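Local coordinates for protein nucleoside hydrolase, putative (Trypanosoma brucei, PDB 3FZ0) that belongs to the nucleoside hydrolase family and holds a calcium ion in a cluster of acidic side chains beside a mixed beta sheet, at residues G16-I21 / V280-V285; V212-T217 / E346-A351. The protein carries 2 engineered substitutions. One frame throughout, in Å; residues are numbered along the deposited sequence.

Contact 1 (G16-I21 / V280-V285); sequences GGDDAI and VVPDAV. With CA (calcium ion), chain G.
Asp18, Asp19 and Asp283 gather three carboxylates beside a calcium ion where the first turn of helix 17-27 meets the first turn of helix 282-291. Asp19 grips the metal with both oxygens, its OD1 lying 2.6 Å and its OD2 2.5 Å from the calcium. Asp283 uses a single oxygen, OD2, at 2.4 Å from the ion; its OD1 instead accepts a hydrogen bond from water 2, itself a calcium ligand. The carboxylate planes of Asp19 and Asp283 are turned 64° apart. Rotation of the Asp19 group is restrained by Gly16 N, which donates to OD1 from above the carboxylate plane, and by the hydroxyl of Thr13, hydrogen-bonded to OD2.

Asp18 does not bind the metal. Its CG sits between its own backbone N and carbonyl carbon (chi1 71°), which swings the carboxylate across to the start of the other helix. There OD2 takes the backbone N-H of Asp283 (N to OD2 2.8 Å, nearly straight at 167°) on its anti side, while Pro282 CD packs against the same oxygen. A BTB molecule, probably from the crystallisation liquor, also hydrogen-bonds it. Asp18 OD1 accepts from water 1, 2.6 Å away and another calcium ligand. Asp18 is a second-shell residue that helps fix both a metal water and the backbone carrying Asp283. Farther from the metal, Val281 CG1 meets Asp18 CB at 3.6 Å and also touches Ile21 CB, and Ile21 CG2 lies 3.9 Å from Ala284 CB.

Asp14, the carbonyl oxygen of Leu134 and water 3 complete the calcium site. Asp18 and Asp19 belong to the aspartate-rich motif that follows the first strand of the nucleoside hydrolase fold, at the C-terminal end of its parallel strands.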
loop_
_atom_site.group_PDB
_atom_site.type_symbol
_atom_site.label_atom_id
_atom_site.label_comp_id
_atom_site.label_asym_id
_atom_site.label_seq_id
_atom_site.Cartn_x
_atom_site.Cartn_y
_atom_site.Cartn_z
ATOM N N GLY B 16 5.157 -1.263 -30.779
ATOM C CA GLY B 16 5.053 0.149 -31.149
ATOM C C GLY B 16 6.164 0.604 -32.101
ATOM O O GLY B 16 7.016 -0.192 -32.524
ATOM N N GLY B 17 6.155 1.903 -32.422
ATOM C CA GLY B 17 7.105 2.491 -33.355
ATOM C C GLY B 17 8.544 2.233 -32.945
ATOM O O GLY B 17 9.353 1.747 -33.754
ATOM N N ASP B 18 8.882 2.515 -31.685
ATOM C CA ASP B 18 10.262 2.264 -31.229
ATOM C C ASP B 18 10.612 0.776 -31.087
ATOM O O ASP B 18 11.755 0.374 -31.288
ATOM C CB ASP B 18 10.656 3.142 -30.022
ATOM C CG ASP B 18 9.945 2.744 -28.729
ATOM O OD1 ASP B 18 8.687 2.623 -28.735
ATOM O OD2 ASP B 18 10.682 2.534 -27.712
ATOM N N ASP B 19 9.622 -0.062 -30.817
ATOM C CA ASP B 19 9.826 -1.512 -30.937
ATOM C C ASP B 19 10.246 -1.935 -32.359
ATOM O O ASP B 19 11.107 -2.806 -32.542
ATOM C CB ASP B 19 8.559 -2.266 -30.550
ATOM C CG ASP B 19 8.098 -1.954 -29.149
ATOM O OD1 ASP B 19 7.466 -0.906 -28.929
ATOM O OD2 ASP B 19 8.354 -2.763 -28.227
ATOM N N ALA B 20 9.616 -1.349 -33.373
ATOM C CA ALA B 20 9.959 -1.675 -34.756
ATOM C C ALA B 20 11.394 -1.272 -35.077
ATOM O O ALA B 20 12.109 -2.083 -35.642
ATOM C CB ALA B 20 8.977 -1.049 -35.742
ATOM N N ILE B 21 11.803 -0.042 -34.731
ATOM C CA ILE B 21 13.193 0.409 -34.926
ATOM C C ILE B 21 14.164 -0.535 -34.181
ATOM O O ILE B 21 15.218 -0.898 -34.710
ATOM C CB ILE B 21 13.430 1.883 -34.422
ATOM C CG1 ILE B 21 12.533 2.873 -35.182
ATOM C CG2 ILE B 21 14.950 2.278 -34.515
ATOM C CD1 ILE B 21 12.754 2.920 -36.689
ATOM N N VAL B 280 13.194 10.595 -28.780
ATOM C CA VAL B 280 13.666 9.518 -27.918
ATOM C C VAL B 280 13.151 8.199 -28.461
ATOM O O VAL B 280 11.969 8.079 -28.718
ATOM C CB VAL B 280 13.147 9.701 -26.488
ATOM C CG1 VAL B 280 13.757 8.673 -25.537
ATOM C CG2 VAL B 280 13.447 11.112 -25.995
ATOM N N VAL B 281 14.041 7.220 -28.642
ATOM C CA VAL B 281 13.679 5.902 -29.185
ATOM C C VAL B 281 14.071 4.772 -28.207
ATOM O O VAL B 281 14.960 3.992 -28.481
ATOM C CB VAL B 281 14.329 5.683 -30.591
ATOM C CG1 VAL B 281 13.709 4.490 -31.283
ATOM C CG2 VAL B 281 14.145 6.907 -31.457
ATOM N N PRO B 282 13.396 4.677 -27.056
ATOM C CA PRO B 282 13.879 3.834 -25.943
ATOM C C PRO B 282 14.195 2.391 -26.271
ATOM O O PRO B 282 15.285 1.906 -25.890
ATOM C CB PRO B 282 12.767 3.938 -24.899
ATOM C CG PRO B 282 12.195 5.318 -25.151
ATOM C CD PRO B 282 12.158 5.392 -26.684
ATOM N N ASP B 283 13.277 1.682 -26.936
ATOM C CA ASP B 283 13.534 0.247 -27.221
ATOM C C ASP B 283 14.774 0.008 -28.072
ATOM O O ASP B 283 15.433 -1.012 -27.913
ATOM C CB ASP B 283 12.325 -0.402 -27.871
ATOM C CG ASP B 283 11.143 -0.468 -26.939
ATOM O OD1 ASP B 283 11.347 -0.480 -25.713
ATOM O OD2 ASP B 283 9.993 -0.509 -27.425
ATOM N N ALA B 284 15.109 0.943 -28.960
ATOM C CA ALA B 284 16.293 0.781 -29.809
ATOM C C ALA B 284 17.548 0.857 -28.965
ATOM O O ALA B 284 18.530 0.148 -29.232
ATOM C CB ALA B 284 16.331 1.819 -30.939
ATOM N N VAL B 285 17.514 1.698 -27.929
ATOM C CA VAL B 285 18.656 1.835 -27.027
ATOM C C VAL B 285 18.888 0.511 -26.266
ATOM O O VAL B 285 20.026 0.050 -26.074
ATOM C CB VAL B 285 18.495 3.082 -26.074
ATOM C CG1 VAL B 285 19.673 3.230 -25.101
ATOM C CG2 VAL B 285 18.363 4.368 -26.864
HETATM CA CA CA G . 7.869 -1.112 -26.387
HETATM O O HOH W 1 7.342 1.204 -26.980
HETATM O O HOH W 2 8.987 -0.011 -24.710
HETATM O O HOH W 3 6.064 -0.473 -24.485
#

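Contact 2 (V212-T217 / E346-A351); sequences VNSPMT and EMFLKA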
loop_
_atom_site.group_PDB
_atom_site.type_symbol
_atom_site.label_atom_id
_atom_site.label_comp_id
_atom_site.label_asym_id
_atom_site.label_seq_id
_atom_site.Cartn_x
_atom_site.Cartn_y
_atom_site.Cartn_z
ATOM N N VAL B 212 16.426 8.844 -22.748
ATOM C CA VAL B 212 16.245 10.258 -23.032
ATOM C C VAL B 212 17.607 10.926 -23.348
ATOM O O VAL B 212 17.697 11.855 -24.191
ATOM C CB VAL B 212 15.556 10.983 -21.852
ATOM C CG1 VAL B 212 15.557 12.552 -22.059
ATOM C CG2 VAL B 212 14.142 10.448 -21.673
ATOM N N ASN B 213 18.646 10.442 -22.659
ATOM C CA ASN B 213 20.005 10.941 -22.796
ATOM C C ASN B 213 20.713 10.497 -24.068
ATOM O O ASN B 213 21.799 10.981 -24.384
ATOM C CB ASN B 213 20.843 10.490 -21.614
ATOM C CG ASN B 213 22.177 11.212 -21.552
ATOM O OD1 ASN B 213 23.248 10.598 -21.661
ATOM N ND2 ASN B 213 22.115 12.532 -21.429
ATOM N N SER B 214 20.108 9.545 -24.778
ATOM C CA SER B 214 20.661 9.044 -26.046
ATOM C C SER B 214 19.588 9.035 -27.152
ATOM O O SER B 214 19.155 7.970 -27.596
ATOM C CB SER B 214 21.227 7.636 -25.852
ATOM O OG SER B 214 21.852 7.218 -27.025
ATOM N N PRO B 215 19.138 10.226 -27.570
ATOM C CA PRO B 215 18.059 10.298 -28.552
ATOM C C PRO B 215 18.593 10.491 -29.953
ATOM O O PRO B 215 19.802 10.628 -30.167
ATOM C CB PRO B 215 17.342 11.585 -28.146
ATOM C CG PRO B 215 18.448 12.475 -27.569
ATOM C CD PRO B 215 19.586 11.573 -27.147
ATOM N N MET B 216 17.703 10.579 -30.926
ATOM C CA MET B 216 18.145 11.140 -32.198
ATOM C C MET B 216 17.573 12.548 -32.331
ATOM O O MET B 216 16.508 12.859 -31.775
ATOM C CB MET B 216 17.793 10.255 -33.382
ATOM C CG MET B 216 16.340 10.118 -33.611
ATOM S SD MET B 216 15.987 9.068 -35.020
ATOM C CE MET B 216 14.203 8.835 -34.747
ATOM N N THR B 217 18.309 13.400 -33.014
ATOM C CA THR B 217 17.815 14.699 -33.424
ATOM C C THR B 217 16.808 14.538 -34.581
ATOM O O THR B 217 16.934 13.614 -35.407
ATOM C CB THR B 217 19.027 15.546 -33.889
ATOM O OG1 THR B 217 19.794 15.948 -32.743
ATOM C CG2 THR B 217 18.590 16.751 -34.620
ATOM N N GLU B 346 26.957 8.250 -30.131
ATOM C CA GLU B 346 27.632 8.026 -31.392
ATOM C C GLU B 346 27.417 6.579 -31.922
ATOM O O GLU B 346 27.050 6.405 -33.080
ATOM C CB GLU B 346 29.107 8.381 -31.219
ATOM C CG GLU B 346 29.882 8.591 -32.511
ATOM C CD GLU B 346 31.012 9.644 -32.351
ATOM O OE1 GLU B 346 31.010 10.401 -31.326
ATOM O OE2 GLU B 346 31.889 9.731 -33.272
ATOM N N MET B 347 27.590 5.564 -31.057
ATOM C CA MET B 347 27.381 4.168 -31.462
ATOM C C MET B 347 25.919 3.897 -31.772
ATOM O O MET B 347 25.617 3.105 -32.673
ATOM C CB MET B 347 27.839 3.190 -30.393
ATOM C CG MET B 347 29.277 2.789 -30.469
ATOM S SD MET B 347 29.674 1.460 -29.309
ATOM C CE MET B 347 28.426 0.290 -29.699
ATOM N N PHE B 348 25.025 4.544 -31.018
ATOM C CA PHE B 348 23.592 4.478 -31.272
ATOM C C PHE B 348 23.160 5.025 -32.664
ATOM O O PHE B 348 22.440 4.362 -33.401
ATOM C CB PHE B 348 22.836 5.201 -30.163
ATOM C CG PHE B 348 21.341 5.201 -30.340
ATOM C CD1 PHE B 348 20.637 4.003 -30.386
ATOM C CD2 PHE B 348 20.640 6.400 -30.442
ATOM C CE1 PHE B 348 19.248 3.988 -30.512
ATOM C CE2 PHE B 348 19.242 6.417 -30.592
ATOM C CZ PHE B 348 18.538 5.217 -30.626
ATOM N N LEU B 349 23.634 6.222 -33.017
ATOM C CA LEU B 349 23.331 6.813 -34.296
ATOM C C LEU B 349 23.871 5.951 -35.439
ATOM O O LEU B 349 23.198 5.773 -36.458
ATOM C CB LEU B 349 23.873 8.238 -34.385
ATOM C CG LEU B 349 23.395 9.278 -33.363
ATOM C CD1 LEU B 349 23.919 10.679 -33.748
ATOM C CD2 LEU B 349 21.886 9.285 -33.236
ATOM N N LYS B 350 25.070 5.403 -35.257
ATOM C CA LYS B 350 25.685 4.581 -36.286
ATOM C C LYS B 350 24.836 3.322 -36.537
ATOM O O LYS B 350 24.622 2.911 -37.690
ATOM C CB LYS B 350 27.113 4.210 -35.915
ATOM C CG LYS B 350 27.824 3.494 -37.028
ATOM C CD LYS B 350 28.858 2.482 -36.508
ATOM C CE LYS B 350 28.971 1.238 -37.432
ATOM N NZ LYS B 350 28.997 1.563 -38.903
ATOM N N ALA B 351 24.340 2.730 -35.454
ATOM C CA ALA B 351 23.469 1.546 -35.544
ATOM C C ALA B 351 22.163 1.872 -36.288
ATOM O O ALA B 351 21.655 1.037 -37.052
ATOM C CB ALA B 351 23.172 0.987 -34.143
#
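Phe348 reaches from helix 345-356 to the bend at Ser214 and Pro215, and its side chain carries most of this contact. The ring is sent off the helix by a CG anti to the backbone N (chi1 179°). CB lies 3.9 Å from Ser214 OG, and CG is as near to that hydroxyl as CB is. At CD2 the ring passes from side chain to main chain: Ser214 OG is 3.7 Å from this carbon and Ser214 O 3.6 Å. CE2 comes closest, 3.4 Å from Ser214 O, the carbonyl oxygen approaching the ring obliquely. Beyond it, Pro215 C and Met216 N lie near the ring plane at this edge, Pro215 C being 4.2 Å from CE2. Phe348 CZ, at the tip, lies 4.1 Å from Ser214 O.

The bend leads from helix 208-212 into strand 216-217, which pairs antiparallel with strand 278-279 through backbone hydrogen bonds between Met216 and Cys279. This short two-stranded sheet is separate from the mixed central sheet of the nucleoside hydrolase fold. Helix 345-356, which follows strand 337-343 of the mixed sheet, packs on the chain leading into the smaller one.

The hydroxyl of Ser214, close to the ring, has its polar partner in Asn345 OD1, just before the 346-351 segment. The next residue, Leu349, continues the contact with one methyl. Leu349 CD2 packs 3.9 Å from Pro215 O. The same methyl makes an apolar touch at the root of the methionine, with Leu349 CD2 4.2 Å from Met216 CB. From there the Met216 chain runs away from the helix, extended past CG, to pack among Phe250, Val281 and Tyr221, while Leu349 also touches Phe220 of helix 218-224.

Contacts 1 and 2 sit side by side, their centres about 11 Å apart, and helix 282-291 joins them. Asp283 faces the calcium. Ala284 touches Ile21 in contact 1 and Phe348 in contact 2, where Ala284 CB lies 3.7 Å from Phe348 CE1; Val285 CG2 packs against both Phe348 CE1 and Ser214 O. A second bridge runs from Val281 CG2 to Met216 CE, 3.8 Å apart. The Phe348 side chain remains about 13 Å from the ion, so contact 2 has no direct part in the metal site; it packs on the same helix turn through Ala284 and Val285. Along the sequence the four segments alternate, 212-217 falling between 16-21 and 280-285.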